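Local coordinates for CaaX farnesyltransferase alpha subunit Ram2 (Aspergillus fumigatus, PDB 4L9P), which is the alpha subunit of a protein farnesyltransferase, pairing with beta subunit Ram1, and probably helps attach isoprenoid groups to CaaX proteins, at residues Ala26-Ile31 and Ser70-Arg75; Arg75-Ile80 and Tyr88-Tyr93; Ser260-Ala265 and Val301-Ala306; Asp281-Phe286 and Glu308-Val313. The protein carries 1 engineered substitution. All blocks are in the same frame, centred on the assembly; numbering follows the deposited sequence.

How the contacts relate
The four contacts form two pairs at opposite ends of an all-helical chain. Contacts 1 and 2 come first along the sequence, with centres about 12 Å apart; they share R75 and helix 71-83, and A73 of one meets the Y93 hydroxyl of the other. Contacts 3 and 4, centres about 9 Å apart, both use helix 304-317, and their segments alternate along the chain, so the two contacts interlock, with W262 packing on W309. Between the pairs, the centres of contacts 2 and 3 lie about 46 Å apart, with further helices of the chain between them. The two pairs thus lie on opposite sides of the chain's centre and do not touch each other.

Contact 1. Residues Ala26-Ile31 and Ser70-Arg75; sequences ASIKPI and SERALR
S27 receives the end of R72, whose long side chain reaches from the first turn of helix 71-83 to the loop 26-31. The bond runs from R72 NH1 to S27 OG at 3.0 Å, with the oxygen near the guanidinium plane (14° out of it) and an N-H...O angle of 147°. R72 leaves the helix with CG between its backbone N and carbonyl carbon (chi1 67°), then runs extended from CG to NE. I28 lies across the same group: its CG2 sits over one guanidinium face, 3.9 Å from R72 NH2, so a branched apolar residue packs on the flat cation while S27 OG and a water take the guanidinium edge. That water accepts from R72 NH2 at 3.0 Å and also meets S27 OG at 2.7 Å. Arginine suits this place because its several N-H groups serve different partners: NE forms a salt bridge with E68, and NH1 also bonds to the carbonyl oxygen of E24. S70 caps the helix start, its OG accepting from A73 N. I28 packs further on A62 and V63 of helix 51-65, while A73 touches helix 88-100, placing this surface contact at the outer margin of the helical array.

Contact 2. Residues Arg75-Ile80 and Tyr88-Tyr93; sequences RLTGDI and YTVWIY
T77 overlaps V90 with both side-chain carbons beyond CA: T77 CB is 3.5 Å and T77 CG2 3.6 Å from V90 CG2. The T77 methyl also approaches the Y93 ring obliquely, 3.6 Å from Y93 CD2. A chi1 of 68° sets T77 OG1 between backbone N and carbonyl carbon, with CG2 anti to the carbonyl carbon, where it meets V90 and Y93. Threonine thus supplies a small apolar surface while its hydroxyl bonds to the carbonyl oxygen of L74 and to R94. The two helices, 71-83 and 88-100, form an antiparallel hairpin within a prenyltransferase alpha-subunit repeat of the TPR clan; their local axes approach to 9.6 Å at an angle of 151°. V90 CG1 meets I80 CG2 at 4.1 Å, while V90 CG2 faces mainly T77. Branched residues suit such an interface, presenting apolar carbon close to the backbone. Y93 CG lies opposite its backbone N (chi1 179°), which carries the ring across toward helix 71-83, and its hydroxyl bonds to the carbonyl oxygen of E68. I80 and Y93 continue onto L60 of helix 51-65, while Y88 bonds through its hydroxyl to M197 and G192 of the beta subunit Ram1 and packs on an apolar side chain of the bound peptide.

Contact 3. Residues Ser260-Ala265 and Val301-Ala306; sequences SPWSYA and VKSSHA
W262 lays one face of its indole against H305, a CH-pi contact that joins helix 259-272 to the N-terminal turn of helix 304-317 in the all-helical fold of the prenyltransferase alpha subunit. H305 CB stands 3.3 Å from the centroid of the five-membered ring and only 8° from its normal, almost directly over the face. The two ring planes meet obliquely at 39°, with H305 CG and CD2 each 3.6 Å from W262 CD1. CG anti to the carbonyl carbon (chi1 -47°) sends the H305 ring past the indole, leaving CB over its face, and NE2 bonds to the carbonyl oxygen of E257. The backbone N of A306 lies over the same indole face, and A306 CB packs 3.9 Å from W262 CH2; a small side chain suits this close approach of the helix to a broad ring. S303 is the N-cap, its OG accepting a weak bond from A306 N. W262 also touches I252, so the tryptophan meets helices 238-254 and 304-317 as well as belonging to 259-272. Although W262 NE1 and S303 OG come to 3.5 Å, the angle is too poor for a bond between them, and each instead bonds to the carbonyl oxygen of P256.

Contact 4. Residues Asp281-Phe286 and Glu308-Val313; sequences DFARSF and EWLADV
A283 and L310 bury the largest areas of this contact, a single methyl on the short helix 280-284 facing a branched side chain on helix 304-317. A283 CB lies 3.7 Å from L310 CD2 and 3.8 Å from L310 CG, so it meets the fork of the leucine as well as one branch. Its small size lets the backbones come near, with the CA atoms of A283 and L310 6.6 Å apart. L310 CG is anti to its own carbonyl carbon (chi1 -69°), and its two methyls divide the work: CD1 lies 4.0 Å from the backbone N of R284, while CD2 reaches both A283 and, at 3.9 Å, R284 CG. The R284 chain crosses the leucine at about a right angle, contributing its aliphatic part. The A283 methyl also approaches the W309 indole obliquely, 4.0 Å from W309 CD1. That indole stacks on W279, and its NE1 bonds to the carbonyl oxygen of L276, so a stacked ring and a hydrogen bond both fix it. Beside this interface, F286 pairs through its backbone with K302. Because the touching atoms of the two segments are nearly all carbon, the interface itself probably rests mainly on dispersion and the exclusion of water.

Contact 1. Residues Ala26-Ile31 and Ser70-Arg75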
# COMPACT_ATOMS: atom_id res chain seq x y z
N ALA A 26 33.75 -26.46 12.15
CA ALA A 26 34.85 -26.89 11.30
C ALA A 26 34.46 -27.71 10.09
O ALA A 26 35.12 -27.61 9.08
CB ALA A 26 35.91 -27.68 12.16
N SER A 27 33.40 -28.53 10.18
CA SER A 27 33.01 -29.48 9.12
C SER A 27 32.40 -28.84 7.88
O SER A 27 32.06 -29.58 6.95
CB SER A 27 32.10 -30.63 9.66
OG SER A 27 30.77 -30.15 9.98
N ILE A 28 32.26 -27.51 7.86
CA ILE A 28 31.64 -26.84 6.71
C ILE A 28 32.43 -25.59 6.32
O ILE A 28 32.92 -24.90 7.17
CB ILE A 28 30.14 -26.61 6.95
CG1 ILE A 28 29.41 -26.36 5.61
CG2 ILE A 28 29.90 -25.48 7.95
CD1 ILE A 28 27.87 -26.29 5.77
N LYS A 29 32.62 -25.35 5.02
CA LYS A 29 33.34 -24.19 4.50
C LYS A 29 32.36 -23.10 4.11
O LYS A 29 31.44 -23.37 3.37
CB LYS A 29 34.16 -24.54 3.26
CG LYS A 29 35.41 -25.38 3.62
CD LYS A 29 36.11 -25.94 2.41
CE LYS A 29 36.96 -27.14 2.79
NZ LYS A 29 37.68 -27.71 1.60
N PRO A 30 32.61 -21.87 4.55
CA PRO A 30 31.67 -20.76 4.25
C PRO A 30 31.77 -20.40 2.78
O PRO A 30 32.78 -20.70 2.13
CB PRO A 30 32.21 -19.61 5.11
CG PRO A 30 33.67 -19.98 5.40
CD PRO A 30 33.71 -21.46 5.44
N ILE A 31 30.70 -19.81 2.25
CA ILE A 31 30.68 -19.30 0.89
C ILE A 31 30.78 -17.78 0.92
O ILE A 31 29.87 -17.10 1.40
CB ILE A 31 29.39 -19.69 0.17
CG1 ILE A 31 29.28 -21.21 0.01
CG2 ILE A 31 29.30 -18.97 -1.22
CD1 ILE A 31 27.95 -21.58 -0.64
N SER A 70 20.10 -28.46 11.44
CA SER A 70 20.95 -28.82 12.57
C SER A 70 20.81 -27.79 13.67
O SER A 70 20.37 -26.65 13.45
CB SER A 70 22.40 -28.83 12.08
OG SER A 70 22.85 -27.50 11.84
N GLU A 71 21.20 -28.15 14.86
CA GLU A 71 21.25 -27.20 15.96
C GLU A 71 22.21 -26.04 15.71
O GLU A 71 21.89 -24.87 16.06
CB GLU A 71 21.62 -27.91 17.27
CG GLU A 71 20.56 -28.90 17.72
CD GLU A 71 19.33 -28.25 18.31
OE1 GLU A 71 19.33 -27.02 18.56
OE2 GLU A 71 18.33 -28.99 18.52
N ARG A 72 23.39 -26.29 15.14
CA ARG A 72 24.30 -25.19 14.87
C ARG A 72 23.66 -24.20 13.88
O ARG A 72 23.81 -23.00 14.04
CB ARG A 72 25.71 -25.65 14.40
CG ARG A 72 25.75 -26.31 13.04
CD ARG A 72 27.22 -26.67 12.63
NE ARG A 72 27.17 -27.27 11.32
CZ ARG A 72 28.17 -27.92 10.78
NH1 ARG A 72 29.31 -28.02 11.47
NH2 ARG A 72 28.02 -28.46 9.58
N ALA A 73 23.00 -24.73 12.85
CA ALA A 73 22.34 -23.85 11.87
C ALA A 73 21.25 -23.05 12.54
O ALA A 73 21.08 -21.85 12.22
CB ALA A 73 21.78 -24.70 10.71
N LEU A 74 20.52 -23.67 13.45
CA LEU A 74 19.48 -22.94 14.16
C LEU A 74 20.08 -21.76 14.96
O LEU A 74 19.59 -20.63 14.89
CB LEU A 74 18.64 -23.90 15.03
CG LEU A 74 17.47 -23.26 15.81
CD1 LEU A 74 16.39 -22.71 14.82
CD2 LEU A 74 16.87 -24.31 16.77
N ARG A 75 21.15 -21.99 15.70
CA ARG A 75 21.85 -20.93 16.45
C ARG A 75 22.38 -19.84 15.50
O ARG A 75 22.24 -18.64 15.76
CB ARG A 75 23.03 -21.52 17.22
CG ARG A 75 22.64 -22.37 18.41
CD ARG A 75 23.86 -22.64 19.36
NE ARG A 75 25.09 -23.05 18.66
CZ ARG A 75 25.41 -24.31 18.34
NH1 ARG A 75 24.62 -25.34 18.69
NH2 ARG A 75 26.56 -24.54 17.70
O HOH W 1 29.21 -30.46 7.74

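Contact 2. Residues Arg75-Ile80 and Tyr88-Tyr93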
# COMPACT_ATOMS: atom_id res chain seq x y z
N ARG A 75 21.15 -21.99 15.70
CA ARG A 75 21.85 -20.93 16.45
C ARG A 75 22.38 -19.84 15.50
O ARG A 75 22.24 -18.64 15.76
CB ARG A 75 23.03 -21.52 17.22
CG ARG A 75 22.64 -22.37 18.41
CD ARG A 75 23.86 -22.64 19.36
NE ARG A 75 25.09 -23.05 18.66
CZ ARG A 75 25.41 -24.31 18.34
NH1 ARG A 75 24.62 -25.34 18.69
NH2 ARG A 75 26.56 -24.54 17.70
N LEU A 76 22.84 -20.25 14.32
CA LEU A 76 23.33 -19.29 13.33
C LEU A 76 22.18 -18.36 12.89
O LEU A 76 22.35 -17.14 12.74
CB LEU A 76 23.86 -20.06 12.11
CG LEU A 76 24.28 -19.19 10.92
CD1 LEU A 76 25.33 -18.12 11.27
CD2 LEU A 76 24.76 -20.04 9.75
N THR A 77 21.02 -18.95 12.62
CA THR A 77 19.89 -18.08 12.23
C THR A 77 19.53 -17.08 13.34
O THR A 77 19.20 -15.94 13.03
CB THR A 77 18.63 -18.87 11.85
OG1 THR A 77 18.03 -19.56 12.97
CG2 THR A 77 18.87 -19.80 10.64
N GLY A 78 19.61 -17.47 14.60
CA GLY A 78 19.31 -16.55 15.68
C GLY A 78 20.35 -15.43 15.75
O GLY A 78 20.00 -14.26 16.03
N ASP A 79 21.62 -15.79 15.47
CA ASP A 79 22.69 -14.79 15.50
C ASP A 79 22.46 -13.74 14.37
O ASP A 79 22.54 -12.51 14.57
CB ASP A 79 24.04 -15.50 15.30
CG ASP A 79 25.21 -14.59 15.54
OD1 ASP A 79 25.06 -13.55 16.21
OD2 ASP A 79 26.29 -14.93 15.08
N ILE A 80 22.14 -14.23 13.18
CA ILE A 80 21.92 -13.31 12.07
C ILE A 80 20.70 -12.44 12.33
O ILE A 80 20.72 -11.25 12.06
CB ILE A 80 21.76 -14.06 10.73
CG1 ILE A 80 23.17 -14.64 10.37
CG2 ILE A 80 21.29 -13.07 9.61
CD1 ILE A 80 23.18 -15.58 9.22
N TYR A 88 14.80 -11.55 5.34
CA TYR A 88 13.63 -12.45 5.21
C TYR A 88 14.09 -13.90 4.98
O TYR A 88 13.39 -14.84 5.42
CB TYR A 88 12.67 -11.97 4.07
CG TYR A 88 13.31 -11.88 2.71
CD1 TYR A 88 13.36 -13.00 1.87
CD2 TYR A 88 13.97 -10.71 2.31
CE1 TYR A 88 13.94 -12.97 0.65
CE2 TYR A 88 14.60 -10.66 1.08
CZ TYR A 88 14.60 -11.81 0.25
OH TYR A 88 15.29 -11.77 -0.95
N THR A 89 15.18 -14.09 4.25
CA THR A 89 15.61 -15.48 3.95
C THR A 89 15.93 -16.26 5.26
O THR A 89 15.53 -17.40 5.41
CB THR A 89 16.86 -15.46 3.10
OG1 THR A 89 16.58 -14.78 1.86
CG2 THR A 89 17.35 -16.89 2.76
N VAL A 90 16.60 -15.61 6.20
CA VAL A 90 17.05 -16.38 7.39
C VAL A 90 15.85 -16.82 8.23
O VAL A 90 15.87 -17.89 8.84
CB VAL A 90 18.07 -15.58 8.20
CG1 VAL A 90 17.44 -14.49 9.02
CG2 VAL A 90 18.80 -16.53 9.19
N TRP A 91 14.76 -16.03 8.25
CA TRP A 91 13.58 -16.46 9.02
C TRP A 91 12.92 -17.69 8.38
O TRP A 91 12.47 -18.60 9.08
CB TRP A 91 12.53 -15.32 9.01
CG TRP A 91 12.83 -14.21 9.91
CD1 TRP A 91 13.44 -12.98 9.61
CD2 TRP A 91 12.58 -14.19 11.31
NE1 TRP A 91 13.54 -12.21 10.77
CE2 TRP A 91 13.02 -12.94 11.81
CE3 TRP A 91 12.04 -15.13 12.20
CZ2 TRP A 91 12.86 -12.59 13.15
CZ3 TRP A 91 11.90 -14.76 13.54
CH2 TRP A 91 12.29 -13.51 14.00
N ILE A 92 12.82 -17.68 7.05
CA ILE A 92 12.21 -18.84 6.41
C ILE A 92 13.06 -20.10 6.62
O ILE A 92 12.51 -21.18 6.91
CB ILE A 92 12.05 -18.56 4.90
CG1 ILE A 92 11.01 -17.42 4.76
CG2 ILE A 92 11.62 -19.83 4.12
CD1 ILE A 92 11.12 -16.76 3.52
N TYR A 93 14.39 -19.97 6.54
CA TYR A 93 15.26 -21.11 6.79
C TYR A 93 15.14 -21.55 8.28
O TYR A 93 15.07 -22.74 8.57
CB TYR A 93 16.68 -20.70 6.43
CG TYR A 93 17.70 -21.77 6.65
CD1 TYR A 93 17.56 -23.00 6.12
CD2 TYR A 93 18.85 -21.48 7.41
CE1 TYR A 93 18.58 -24.02 6.35
CE2 TYR A 93 19.83 -22.40 7.63
CZ TYR A 93 19.71 -23.68 7.10
OH TYR A 93 20.74 -24.58 7.38

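Contact 3. Residues Ser260-Ala265 and Val301-Ala306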
# COMPACT_ATOMS: atom_id res chain seq x y z
N SER A 260 -14.16 7.00 12.39
CA SER A 260 -14.19 5.52 12.48
C SER A 260 -15.56 4.91 12.83
O SER A 260 -15.98 4.01 12.13
CB SER A 260 -13.11 5.00 13.45
OG SER A 260 -11.81 5.32 12.95
N PRO A 261 -16.25 5.40 13.89
CA PRO A 261 -17.56 4.79 14.21
C PRO A 261 -18.62 5.10 13.16
O PRO A 261 -19.52 4.30 13.01
CB PRO A 261 -17.96 5.44 15.55
CG PRO A 261 -17.16 6.76 15.60
CD PRO A 261 -15.81 6.33 14.96
N TRP A 262 -18.52 6.23 12.46
CA TRP A 262 -19.48 6.52 11.39
C TRP A 262 -19.28 5.52 10.26
O TRP A 262 -20.26 4.99 9.69
CB TRP A 262 -19.31 7.94 10.85
CG TRP A 262 -19.73 9.01 11.82
CD1 TRP A 262 -18.92 9.74 12.63
CD2 TRP A 262 -21.05 9.55 11.98
NE1 TRP A 262 -19.65 10.70 13.33
CE2 TRP A 262 -20.97 10.58 12.96
CE3 TRP A 262 -22.31 9.25 11.42
CZ2 TRP A 262 -22.10 11.35 13.35
CZ3 TRP A 262 -23.45 9.98 11.85
CH2 TRP A 262 -23.32 11.03 12.78
N SER A 263 -18.02 5.25 9.91
CA SER A 263 -17.74 4.27 8.85
C SER A 263 -18.17 2.87 9.31
O SER A 263 -18.70 2.09 8.53
CB SER A 263 -16.27 4.28 8.50
OG SER A 263 -15.90 5.58 8.00
N TYR A 264 -17.93 2.55 10.57
CA TYR A 264 -18.34 1.23 11.09
C TYR A 264 -19.87 1.11 10.97
O TYR A 264 -20.39 0.09 10.47
CB TYR A 264 -17.87 1.11 12.53
CG TYR A 264 -18.23 -0.19 13.17
CD1 TYR A 264 -17.45 -1.33 12.90
CD2 TYR A 264 -19.33 -0.31 14.02
CE1 TYR A 264 -17.78 -2.54 13.46
CE2 TYR A 264 -19.68 -1.55 14.62
CZ TYR A 264 -18.90 -2.65 14.32
OH TYR A 264 -19.20 -3.89 14.86
N ALA A 265 -20.60 2.14 11.36
CA ALA A 265 -22.07 2.07 11.27
C ALA A 265 -22.57 1.92 9.84
O ALA A 265 -23.51 1.16 9.58
CB ALA A 265 -22.74 3.32 11.92
N VAL A 301 -22.47 23.06 13.49
CA VAL A 301 -22.21 21.68 13.09
C VAL A 301 -21.15 21.03 13.95
O VAL A 301 -20.04 21.54 14.07
CB VAL A 301 -21.72 21.67 11.62
CG1 VAL A 301 -21.19 20.28 11.17
CG2 VAL A 301 -22.83 22.21 10.68
N LYS A 302 -21.49 19.88 14.53
CA LYS A 302 -20.53 19.21 15.38
C LYS A 302 -19.85 18.03 14.70
O LYS A 302 -18.92 17.45 15.27
CB LYS A 302 -21.24 18.72 16.64
CG LYS A 302 -21.86 19.90 17.47
CD LYS A 302 -22.45 19.43 18.84
CE LYS A 302 -23.86 20.02 19.09
NZ LYS A 302 -24.98 19.53 18.14
N SER A 303 -20.33 17.67 13.52
CA SER A 303 -19.73 16.52 12.80
C SER A 303 -19.88 16.64 11.29
O SER A 303 -21.03 16.68 10.78
CB SER A 303 -20.41 15.22 13.26
OG SER A 303 -19.83 14.10 12.56
N SER A 304 -18.75 16.66 10.55
CA SER A 304 -18.83 16.63 9.09
C SER A 304 -19.42 15.30 8.60
O SER A 304 -20.07 15.22 7.53
CB SER A 304 -17.47 16.90 8.47
OG SER A 304 -16.55 15.87 8.82
N HIS A 305 -19.18 14.23 9.37
CA HIS A 305 -19.73 12.94 9.01
C HIS A 305 -21.24 12.92 9.02
O HIS A 305 -21.88 12.20 8.23
CB HIS A 305 -19.16 11.84 9.98
CG HIS A 305 -17.68 11.99 10.11
ND1 HIS A 305 -16.85 11.86 9.02
CD2 HIS A 305 -16.90 12.37 11.15
CE1 HIS A 305 -15.62 12.13 9.39
NE2 HIS A 305 -15.61 12.45 10.67
N ALA A 306 -21.83 13.69 9.94
CA ALA A 306 -23.29 13.82 10.01
C ALA A 306 -23.81 14.50 8.75
O ALA A 306 -24.82 14.09 8.23
CB ALA A 306 -23.67 14.56 11.24

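Contact 4. Residues Asp281-Phe286 and Glu308-Val313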
# COMPACT_ATOMS: atom_id res chain seq x y z
N ASP A 281 -32.38 11.00 12.09
CA ASP A 281 -32.57 11.93 13.18
C ASP A 281 -31.29 12.05 13.99
O ASP A 281 -30.95 13.14 14.46
CB ASP A 281 -33.69 11.42 14.07
CG ASP A 281 -35.04 11.61 13.45
OD1 ASP A 281 -35.19 12.48 12.56
OD2 ASP A 281 -35.96 10.89 13.89
N PHE A 282 -30.59 10.93 14.19
CA PHE A 282 -29.32 10.99 14.91
C PHE A 282 -28.36 11.94 14.16
O PHE A 282 -27.72 12.78 14.78
CB PHE A 282 -28.71 9.59 14.99
CG PHE A 282 -27.39 9.53 15.71
CD1 PHE A 282 -27.35 9.72 17.07
CD2 PHE A 282 -26.20 9.23 15.02
CE1 PHE A 282 -26.18 9.64 17.78
CE2 PHE A 282 -24.99 9.16 15.72
CZ PHE A 282 -25.00 9.35 17.11
N ALA A 283 -28.24 11.79 12.84
CA ALA A 283 -27.34 12.64 12.06
C ALA A 283 -27.78 14.10 12.17
O ALA A 283 -26.96 14.97 12.38
CB ALA A 283 -27.30 12.20 10.58
N ARG A 284 -29.08 14.37 12.05
CA ARG A 284 -29.57 15.75 12.18
C ARG A 284 -29.21 16.36 13.53
O ARG A 284 -29.10 17.60 13.63
CB ARG A 284 -31.09 15.79 12.04
CG ARG A 284 -31.62 15.38 10.70
CD ARG A 284 -33.16 15.48 10.66
NE ARG A 284 -33.55 16.76 10.09
CZ ARG A 284 -34.37 17.68 10.64
NH1 ARG A 284 -34.93 17.50 11.84
NH2 ARG A 284 -34.61 18.81 9.97
N SER A 285 -29.11 15.55 14.58
CA SER A 285 -28.82 16.11 15.90
C SER A 285 -27.45 16.84 15.98
O SER A 285 -27.23 17.60 16.92
CB SER A 285 -28.93 15.05 17.02
OG SER A 285 -27.87 14.10 16.99
N PHE A 286 -26.56 16.59 15.01
CA PHE A 286 -25.24 17.22 15.00
C PHE A 286 -25.22 18.44 14.09
O PHE A 286 -24.18 19.07 13.91
CB PHE A 286 -24.15 16.22 14.56
CG PHE A 286 -24.06 15.05 15.46
CD1 PHE A 286 -23.38 15.14 16.66
CD2 PHE A 286 -24.73 13.87 15.16
CE1 PHE A 286 -23.34 14.00 17.56
CE2 PHE A 286 -24.70 12.77 16.01
CZ PHE A 286 -24.00 12.83 17.21
N GLU A 308 -22.33 14.43 5.75
CA GLU A 308 -22.23 13.49 4.63
C GLU A 308 -23.30 12.41 4.72
O GLU A 308 -23.87 11.98 3.70
CB GLU A 308 -20.87 12.85 4.68
CG GLU A 308 -20.65 11.93 3.48
CD GLU A 308 -19.30 11.26 3.62
OE1 GLU A 308 -18.76 11.29 4.77
OE2 GLU A 308 -18.77 10.72 2.62
N TRP A 309 -23.61 11.99 5.94
CA TRP A 309 -24.67 11.00 6.14
C TRP A 309 -25.99 11.53 5.62
O TRP A 309 -26.73 10.84 4.88
CB TRP A 309 -24.79 10.69 7.64
CG TRP A 309 -25.58 9.47 7.93
CD1 TRP A 309 -26.93 9.31 7.84
CD2 TRP A 309 -25.05 8.21 8.36
NE1 TRP A 309 -27.27 8.02 8.21
CE2 TRP A 309 -26.13 7.33 8.52
CE3 TRP A 309 -23.74 7.76 8.63
CZ2 TRP A 309 -25.95 6.01 8.94
CZ3 TRP A 309 -23.55 6.44 9.06
CH2 TRP A 309 -24.65 5.59 9.21
N LEU A 310 -26.30 12.78 6.00
CA LEU A 310 -27.54 13.42 5.51
C LEU A 310 -27.56 13.56 3.98
O LEU A 310 -28.60 13.36 3.36
CB LEU A 310 -27.76 14.77 6.20
CG LEU A 310 -28.09 14.58 7.69
CD1 LEU A 310 -28.05 15.90 8.46
CD2 LEU A 310 -29.40 13.79 7.95
N ALA A 311 -26.42 13.89 3.37
CA ALA A 311 -26.41 14.04 1.93
C ALA A 311 -26.82 12.72 1.31
O ALA A 311 -27.57 12.69 0.35
CB ALA A 311 -25.03 14.41 1.47
N ASP A 312 -26.27 11.61 1.84
CA ASP A 312 -26.62 10.30 1.28
C ASP A 312 -28.07 9.90 1.53
O ASP A 312 -28.71 9.33 0.63
CB ASP A 312 -25.67 9.21 1.80
CG ASP A 312 -24.27 9.35 1.26
OD1 ASP A 312 -24.06 10.00 0.20
OD2 ASP A 312 -23.35 8.79 1.88
N VAL A 313 -28.58 10.17 2.75
CA VAL A 313 -29.99 9.88 3.03
C VAL A 313 -30.91 10.62 2.04
O VAL A 313 -31.83 10.02 1.47
CB VAL A 313 -30.35 10.26 4.48
CG1 VAL A 313 -31.87 10.34 4.66
CG2 VAL A 313 -29.72 9.25 5.47